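Aldehyde dehydrogenase (Staphylococcus aureus, PDB 6K10) oxidises 4,4'-diaponeurosporen-4-al to 4,4'-diaponeurosporenoic acid with NAD+, a step in the biosynthesis of the carotenoid staphyloxanthin. Local coordinates at residues A[370-378]-A[392-403]. The protein carries 1 engineered substitution. Numbering follows the deposited sequence.
Sequences PLSLYLFSE and FGGGAINDTLMH. With EDO (1,2-ethanediol), chain B.
N398 OD1 is gripped twice: S377 N donates to it over 3.0 Å, and a water that also donates to E378 OE2 donates a second hydrogen bond to it. The same amide returns a bond, N398 ND2 to S377 O at 3.0 Å, so both ends of the amide are tied to the backbone of S377 and its rotation is fixed. CG stands anti to the carbonyl carbon of N398 (chi1 -72°), which swings the amide back to 370-378 although the CB bond points away. E378 OE2 also bonds T442 of the second subunit. Just before this clasp, N398 N donates to L375 O at 2.8 Å. One step earlier along the strands, L375 N donates to A396 O.

Y374 lies on the A396 side of the sheet. T400 CB sits over the centre of its ring, 3.8 Å from the centroid, while A396 CB meets the ring edge. Y374 OH is hydrogen-bonded to V252 O, next to the predicted active-site position S251, an engineered residue here. T400 CG2 also reaches the edge of the F376 ring. On the opposite face of the sheet, with L375 and I397, L373 CB rests over the F392 ring, 3.6 Å from its centroid. Near the start of the pairing, a water joins L371 O to H403 NE2.

Strand 394-397 also pairs with a strand of the second subunit, so the sheet continues across the interface. With helix 380-389 between them, the parallel strands 372-376 and 394-397 form a beta-alpha-beta crossover in the catalytic domain of the aldehyde dehydrogenase fold.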
# COMPACT_ATOMS: atom_id res chain seq x y z
N PRO A 370 11.62 -14.36 1.75
CA PRO A 370 11.38 -14.46 3.19
C PRO A 370 11.17 -13.10 3.84
O PRO A 370 11.56 -12.06 3.30
CB PRO A 370 12.66 -15.13 3.71
CG PRO A 370 13.72 -14.65 2.77
CD PRO A 370 13.06 -14.46 1.42
N LEU A 371 10.55 -13.14 5.02
CA LEU A 371 10.30 -11.91 5.77
C LEU A 371 11.61 -11.24 6.17
O LEU A 371 11.70 -10.01 6.18
CB LEU A 371 9.45 -12.20 7.00
CG LEU A 371 9.07 -11.00 7.88
CD1 LEU A 371 8.62 -9.82 7.04
CD2 LEU A 371 7.97 -11.41 8.84
N SER A 372 12.62 -12.03 6.51
CA SER A 372 13.91 -11.46 6.87
C SER A 372 15.03 -12.28 6.25
O SER A 372 14.85 -13.45 5.89
CB SER A 372 14.08 -11.35 8.39
OG SER A 372 14.20 -12.62 8.99
N LEU A 373 16.19 -11.64 6.12
CA LEU A 373 17.41 -12.30 5.70
C LEU A 373 18.57 -11.69 6.47
O LEU A 373 18.60 -10.49 6.71
CB LEU A 373 17.65 -12.17 4.19
CG LEU A 373 18.92 -12.83 3.62
CD1 LEU A 373 18.66 -13.41 2.24
CD2 LEU A 373 20.08 -11.83 3.57
N TYR A 374 19.53 -12.53 6.84
CA TYR A 374 20.71 -12.09 7.57
C TYR A 374 21.96 -12.59 6.88
O TYR A 374 22.00 -13.71 6.37
CB TYR A 374 20.66 -12.56 9.03
CG TYR A 374 19.35 -12.24 9.71
CD1 TYR A 374 19.05 -10.95 10.10
CD2 TYR A 374 18.41 -13.24 9.94
CE1 TYR A 374 17.84 -10.64 10.71
CE2 TYR A 374 17.20 -12.94 10.55
CZ TYR A 374 16.93 -11.65 10.94
OH TYR A 374 15.73 -11.36 11.55
N LEU A 375 22.98 -11.73 6.85
CA LEU A 375 24.28 -12.08 6.30
C LEU A 375 25.35 -11.72 7.31
O LEU A 375 25.39 -10.58 7.78
CB LEU A 375 24.55 -11.37 4.97
CG LEU A 375 26.00 -11.45 4.49
CD1 LEU A 375 26.37 -12.88 4.12
CD2 LEU A 375 26.24 -10.51 3.32
N PHE A 376 26.21 -12.68 7.63
CA PHE A 376 27.38 -12.44 8.47
C PHE A 376 28.61 -12.52 7.59
O PHE A 376 28.91 -13.58 7.02
CB PHE A 376 27.44 -13.43 9.64
CG PHE A 376 26.45 -13.12 10.72
CD1 PHE A 376 25.16 -13.62 10.66
CD2 PHE A 376 26.79 -12.29 11.78
CE1 PHE A 376 24.24 -13.32 11.64
CE2 PHE A 376 25.87 -12.00 12.77
CZ PHE A 376 24.59 -12.51 12.70
N SER A 377 29.31 -11.39 7.47
CA SER A 377 30.43 -11.25 6.55
C SER A 377 31.20 -10.00 6.92
O SER A 377 30.62 -9.03 7.41
CB SER A 377 29.94 -11.17 5.10
OG SER A 377 31.02 -10.98 4.19
N GLU A 378 32.51 -10.05 6.69
CA GLU A 378 33.36 -8.87 6.75
C GLU A 378 33.71 -8.37 5.36
O GLU A 378 34.51 -7.44 5.22
CB GLU A 378 34.62 -9.18 7.56
CG GLU A 378 34.33 -9.64 8.98
CD GLU A 378 33.59 -8.60 9.79
OE1 GLU A 378 33.85 -7.40 9.57
OE2 GLU A 378 32.75 -8.98 10.63
N PHE A 392 13.83 -9.54 -0.00
CA PHE A 392 13.27 -10.04 1.24
C PHE A 392 12.65 -8.85 1.96
O PHE A 392 12.86 -7.70 1.58
CB PHE A 392 14.33 -10.74 2.10
CG PHE A 392 15.60 -9.95 2.26
CD1 PHE A 392 16.62 -10.06 1.33
CD2 PHE A 392 15.77 -9.10 3.34
CE1 PHE A 392 17.79 -9.33 1.47
CE2 PHE A 392 16.94 -8.37 3.49
CZ PHE A 392 17.95 -8.49 2.55
N GLY A 393 11.87 -9.14 3.00
CA GLY A 393 11.18 -8.09 3.71
C GLY A 393 12.11 -7.04 4.28
O GLY A 393 12.03 -5.86 3.93
N GLY A 394 13.00 -7.48 5.16
CA GLY A 394 14.03 -6.63 5.74
C GLY A 394 15.04 -7.52 6.41
O GLY A 394 14.82 -8.72 6.56
N GLY A 395 16.16 -6.94 6.82
CA GLY A 395 17.19 -7.79 7.38
C GLY A 395 18.30 -7.05 8.07
O GLY A 395 18.14 -5.91 8.52
N ALA A 396 19.44 -7.73 8.17
CA ALA A 396 20.57 -7.22 8.94
C ALA A 396 21.87 -7.79 8.40
O ALA A 396 21.92 -8.96 7.99
CB ALA A 396 20.42 -7.57 10.42
N ILE A 397 22.90 -6.96 8.40
CA ILE A 397 24.27 -7.39 8.14
C ILE A 397 24.98 -7.47 9.49
O ILE A 397 25.04 -6.48 10.22
CB ILE A 397 24.99 -6.43 7.19
CG1 ILE A 397 24.17 -6.17 5.93
CG2 ILE A 397 26.37 -6.98 6.82
CD1 ILE A 397 23.62 -7.43 5.27
N ASN A 398 25.48 -8.67 9.82
CA ASN A 398 26.20 -8.92 11.06
C ASN A 398 25.32 -8.69 12.29
O ASN A 398 25.78 -8.24 13.34
CB ASN A 398 27.48 -8.08 11.14
CG ASN A 398 28.56 -8.58 10.20
OD1 ASN A 398 28.59 -9.76 9.85
ND2 ASN A 398 29.46 -7.69 9.80
N ASP A 399 24.03 -9.03 12.17
CA ASP A 399 23.11 -9.04 13.30
C ASP A 399 21.88 -9.84 12.89
O ASP A 399 21.73 -10.23 11.73
CB ASP A 399 22.72 -7.62 13.72
CG ASP A 399 22.36 -7.52 15.20
OD1 ASP A 399 22.40 -8.56 15.90
OD2 ASP A 399 22.04 -6.41 15.66
N THR A 400 21.01 -10.10 13.87
CA THR A 400 19.70 -10.66 13.58
C THR A 400 18.65 -9.96 14.44
O THR A 400 18.96 -9.45 15.52
CB THR A 400 19.61 -12.19 13.82
OG1 THR A 400 19.61 -12.47 15.22
CG2 THR A 400 20.76 -12.94 13.14
N LEU A 401 17.43 -9.91 13.91
CA LEU A 401 16.23 -9.49 14.63
C LEU A 401 16.15 -7.98 14.89
O LEU A 401 15.06 -7.40 14.81
CB LEU A 401 16.10 -10.26 15.95
CG LEU A 401 14.98 -9.88 16.92
CD1 LEU A 401 13.62 -10.30 16.39
CD2 LEU A 401 15.23 -10.51 18.28
N MET A 402 17.28 -7.33 15.18
CA MET A 402 17.25 -5.97 15.70
C MET A 402 16.80 -4.92 14.69
O MET A 402 16.58 -3.77 15.09
CB MET A 402 18.62 -5.58 16.26
CG MET A 402 19.02 -6.34 17.52
SD MET A 402 17.71 -6.37 18.77
CE MET A 402 17.78 -4.69 19.39
N HIS A 403 16.66 -5.26 13.41
CA HIS A 403 16.15 -4.26 12.47
C HIS A 403 14.69 -3.91 12.75
O HIS A 403 14.21 -2.88 12.25
CB HIS A 403 16.32 -4.73 11.02
CG HIS A 403 15.56 -5.97 10.67
ND1 HIS A 403 15.78 -7.18 11.29
CD2 HIS A 403 14.58 -6.19 9.76
CE1 HIS A 403 14.97 -8.09 10.78
NE2 HIS A 403 14.23 -7.51 9.85
C1 EDO B . 32.41 -5.36 11.25
O1 EDO B . 31.26 -6.01 10.71
C2 EDO B . 32.98 -4.37 10.25
O2 EDO B . 33.26 -3.14 10.93
O HOH W 1 11.98 -7.94 8.36
O HOH W 2 31.11 -10.96 10.38